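Local coordinates for protein cytochrome C2, ISO-2 (Rhodospirillum centenum, PDB 1JDL) that carries electrons through its covalently bound heme c, serving as electron donor to the oxidized bacteriochlorophyll in photophosphorylation, chiefly in purple non-sulfur bacteria, at residues E9-K14 and E105-D110. Residues are numbered along the deposited sequence; the frame is centred on the assembly and turned at random.
Sequences EAVFKK and EQERKD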
ATOM      1  N   GLU A   9      -0.406 -11.048  11.184  1.00 25.65           N
ATOM      2  CA  GLU A   9      -1.408 -11.853  10.495  1.00 27.25           C
ATOM      3  C   GLU A   9      -2.800 -11.533  11.031  1.00 27.76           C
ATOM      4  O   GLU A   9      -3.787 -11.576  10.296  1.00 26.82           O
ATOM      5  CB  GLU A   9      -1.110 -13.345  10.678  1.00 29.21           C
ATOM      6  CG  GLU A   9      -2.078 -14.257   9.945  1.00 34.06           C
ATOM      7  CD  GLU A   9      -1.735 -15.726  10.107  1.00 37.77           C
ATOM      8  OE1 GLU A   9      -2.453 -16.570   9.530  1.00 40.46           O
ATOM      9  OE2 GLU A   9      -0.750 -16.039  10.812  1.00 39.66           O
ATOM     10  N   ALA A  10      -2.866 -11.208  12.318  1.00 27.56           N
ATOM     11  CA  ALA A  10      -4.127 -10.865  12.963  1.00 27.12           C
ATOM     12  C   ALA A  10      -4.565  -9.473  12.516  1.00 25.97           C
ATOM     13  O   ALA A  10      -5.748  -9.226  12.275  1.00 26.48           O
ATOM     14  CB  ALA A  10      -3.965 -10.903  14.480  1.00 27.97           C
ATOM     15  N   VAL A  11      -3.605  -8.561  12.412  1.00 25.37           N
ATOM     16  CA  VAL A  11      -3.901  -7.204  11.978  1.00 23.88           C
ATOM     17  C   VAL A  11      -4.397  -7.246  10.534  1.00 22.76           C
ATOM     18  O   VAL A  11      -5.268  -6.471  10.142  1.00 22.05           O
ATOM     19  CB  VAL A  11      -2.648  -6.301  12.048  1.00 24.58           C
ATOM     20  CG1 VAL A  11      -2.963  -4.925  11.479  1.00 23.70           C
ATOM     21  CG2 VAL A  11      -2.177  -6.170  13.489  1.00 26.87           C
ATOM     22  N   PHE A  12      -3.850  -8.168   9.747  1.00 20.34           N
ATOM     23  CA  PHE A  12      -4.238  -8.280   8.348  1.00 21.18           C
ATOM     24  C   PHE A  12      -5.721  -8.589   8.169  1.00 20.86           C
ATOM     25  O   PHE A  12      -6.263  -8.446   7.072  1.00 19.98           O
ATOM     26  CB  PHE A  12      -3.410  -9.353   7.638  1.00 20.60           C
ATOM     27  CG  PHE A  12      -3.507  -9.289   6.143  1.00 21.90           C
ATOM     28  CD1 PHE A  12      -2.842  -8.291   5.436  1.00 22.62           C
ATOM     29  CD2 PHE A  12      -4.303 -10.188   5.441  1.00 23.10           C
ATOM     30  CE1 PHE A  12      -2.971  -8.189   4.054  1.00 22.61           C
ATOM     31  CE2 PHE A  12      -4.439 -10.093   4.060  1.00 24.26           C
ATOM     32  CZ  PHE A  12      -3.772  -9.091   3.367  1.00 23.43           C
ATOM     33  N   LYS A  13      -6.379  -9.031   9.235  1.00 22.51           N
ATOM     34  CA  LYS A  13      -7.803  -9.318   9.148  1.00 24.71           C
ATOM     35  C   LYS A  13      -8.527  -8.030   8.759  1.00 23.97           C
ATOM     36  O   LYS A  13      -9.583  -8.067   8.127  1.00 25.62           O
ATOM     37  CB  LYS A  13      -8.332  -9.831  10.490  1.00 26.83           C
ATOM     38  CG  LYS A  13      -7.808 -11.209  10.866  1.00 31.59           C
ATOM     39  CD  LYS A  13      -8.387 -11.674  12.194  1.00 35.97           C
ATOM     40  CE  LYS A  13      -7.924 -13.081  12.534  1.00 38.99           C
ATOM     41  NZ  LYS A  13      -8.469 -13.540  13.843  1.00 40.81           N
ATOM     42  N   LYS A  14      -7.943  -6.897   9.135  1.00 23.39           N
ATOM     43  CA  LYS A  14      -8.512  -5.587   8.825  1.00 23.62           C
ATOM     44  C   LYS A  14      -8.287  -5.199   7.366  1.00 24.26           C
ATOM     45  O   LYS A  14      -8.825  -4.193   6.900  1.00 26.23           O
ATOM     46  CB  LYS A  14      -7.900  -4.512   9.723  1.00 25.43           C
ATOM     47  CG  LYS A  14      -8.205  -4.689  11.205  1.00 25.84           C
ATOM     48  CD  LYS A  14      -7.579  -3.572  12.019  1.00 26.73           C
ATOM     49  CE  LYS A  14      -7.925  -3.710  13.493  1.00 27.88           C
ATOM     50  NZ  LYS A  14      -7.394  -2.564  14.277  1.00 30.44           N
ATOM     51  N   GLU A 105       0.712   2.718  15.385  1.00 29.32           N
ATOM     52  CA  GLU A 105       2.078   2.427  14.959  1.00 30.70           C
ATOM     53  C   GLU A 105       2.471   0.958  15.073  1.00 29.98           C
ATOM     54  O   GLU A 105       3.091   0.405  14.160  1.00 29.27           O
ATOM     55  CB  GLU A 105       3.068   3.282  15.757  1.00 33.14           C
ATOM     56  CG  GLU A 105       4.509   3.136  15.295  1.00 37.44           C
ATOM     57  CD  GLU A 105       5.450   4.085  16.005  1.00 39.85           C
ATOM     58  OE1 GLU A 105       5.613   3.958  17.238  1.00 41.61           O
ATOM     59  OE2 GLU A 105       6.028   4.960  15.328  1.00 41.85           O
ATOM     60  N   GLN A 106       2.118   0.325  16.186  1.00 29.29           N
ATOM     61  CA  GLN A 106       2.456  -1.078  16.388  1.00 30.33           C
ATOM     62  C   GLN A 106       1.764  -1.959  15.352  1.00 27.73           C
ATOM     63  O   GLN A 106       2.393  -2.826  14.750  1.00 27.25           O
ATOM     64  CB  GLN A 106       2.065  -1.533  17.796  1.00 32.45           C
ATOM     65  CG  GLN A 106       2.529  -2.943  18.136  1.00 37.12           C
ATOM     66  CD  GLN A 106       4.032  -3.109  18.003  1.00 39.71           C
ATOM     67  OE1 GLN A 106       4.807  -2.350  18.589  1.00 41.50           O
ATOM     68  NE2 GLN A 106       4.454  -4.106  17.232  1.00 41.48           N
ATOM     69  N   GLU A 107       0.469  -1.740  15.149  1.00 25.30           N
ATOM     70  CA  GLU A 107      -0.268  -2.529  14.170  1.00 24.33           C
ATOM     71  C   GLU A 107       0.352  -2.379  12.790  1.00 21.87           C
ATOM     72  O   GLU A 107       0.441  -3.349  12.034  1.00 22.83           O
ATOM     73  CB  GLU A 107      -1.732  -2.102  14.118  1.00 23.49           C
ATOM     74  CG  GLU A 107      -2.540  -2.540  15.322  1.00 29.09           C
ATOM     75  CD  GLU A 107      -4.024  -2.333  15.114  1.00 31.60           C
ATOM     76  OE1 GLU A 107      -4.462  -1.166  15.057  1.00 35.85           O
ATOM     77  OE2 GLU A 107      -4.751  -3.340  14.995  1.00 36.23           O
ATOM     78  N   ARG A 108       0.776  -1.163  12.464  1.00 21.10           N
ATOM     79  CA  ARG A 108       1.400  -0.912  11.172  1.00 21.92           C
ATOM     80  C   ARG A 108       2.698  -1.697  11.057  1.00 22.16           C
ATOM     81  O   ARG A 108       2.948  -2.341  10.042  1.00 23.05           O
ATOM     82  CB  ARG A 108       1.676   0.582  10.986  1.00 21.06           C
ATOM     83  CG  ARG A 108       0.469   1.379  10.521  1.00 22.11           C
ATOM     84  CD  ARG A 108       0.827   2.843  10.355  1.00 24.52           C
ATOM     85  NE  ARG A 108       0.924   3.534  11.638  1.00 26.27           N
ATOM     86  CZ  ARG A 108       1.719   4.574  11.869  1.00 28.37           C
ATOM     87  NH1 ARG A 108       2.497   5.044  10.905  1.00 28.49           N
ATOM     88  NH2 ARG A 108       1.728   5.154  13.063  1.00 28.97           N
ATOM     89  N   LYS A 109       3.527  -1.647  12.098  1.00 22.72           N
ATOM     90  CA  LYS A 109       4.791  -2.379  12.078  1.00 23.35           C
ATOM     91  C   LYS A 109       4.552  -3.876  11.908  1.00 22.00           C
ATOM     92  O   LYS A 109       5.242  -4.542  11.133  1.00 22.62           O
ATOM     93  CB  LYS A 109       5.576  -2.154  13.375  1.00 24.69           C
ATOM     94  CG  LYS A 109       6.084  -0.744  13.588  1.00 29.81           C
ATOM     95  CD  LYS A 109       6.938  -0.688  14.845  1.00 32.90           C
ATOM     96  CE  LYS A 109       7.483   0.706  15.098  1.00 36.44           C
ATOM     97  NZ  LYS A 109       8.348   0.726  16.310  1.00 38.80           N
ATOM     98  N   ASP A 110       3.570  -4.400  12.636  1.00 22.28           N
ATOM     99  CA  ASP A 110       3.261  -5.823  12.585  1.00 22.12           C
ATOM    100  C   ASP A 110       2.682  -6.282  11.255  1.00 21.11           C
ATOM    101  O   ASP A 110       3.072  -7.326  10.733  1.00 20.46           O
ATOM    102  CB  ASP A 110       2.293  -6.210  13.708  1.00 25.04           C
ATOM    103  CG  ASP A 110       2.889  -6.016  15.091  1.00 28.32           C
ATOM    104  OD1 ASP A 110       4.118  -6.184  15.241  1.00 29.62           O
ATOM    105  OD2 ASP A 110       2.123  -5.712  16.031  1.00 30.59           O
TER
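With CG beside the backbone N in both Lys14 (chi1 -64°) and Glu107 (chi1 -73°), two long side chains leave their backbones toward each other and cross at about a right angle. They lie at the margin of the packing of the N-terminal helix 5-11 against the C-terminal helix 105-115, a hallmark of the cytochrome c fold, and exemplify how a nonpolar helix contact can be edged by an ion pair. Beneath the pair, buried Val11 supplies the nonpolar part of the contact: its CG1, placed anti to the backbone N, lies 3.8 Å from Glu107 O, while CG2 rests 4.1 Å from Glu107 CG and also approaches Asp110 CB. Val111, one turn beyond Glu107, also touches Val11. Through OD1, which accepts from the backbone N of Asp4, Asp110 joins the C-terminal helix to the N-terminal end of the chain; a nearly straight bond (168°) from Gln106 NE2 to OD2 helps hold the carboxylate. Lys14 touches the heme and directly precedes Cys15, one of its covalent anchors. Lys14 NZ meets the syn lone pair of Glu107 OE2 at 2.8 Å and reaches OE1 weakly at 3.3 Å.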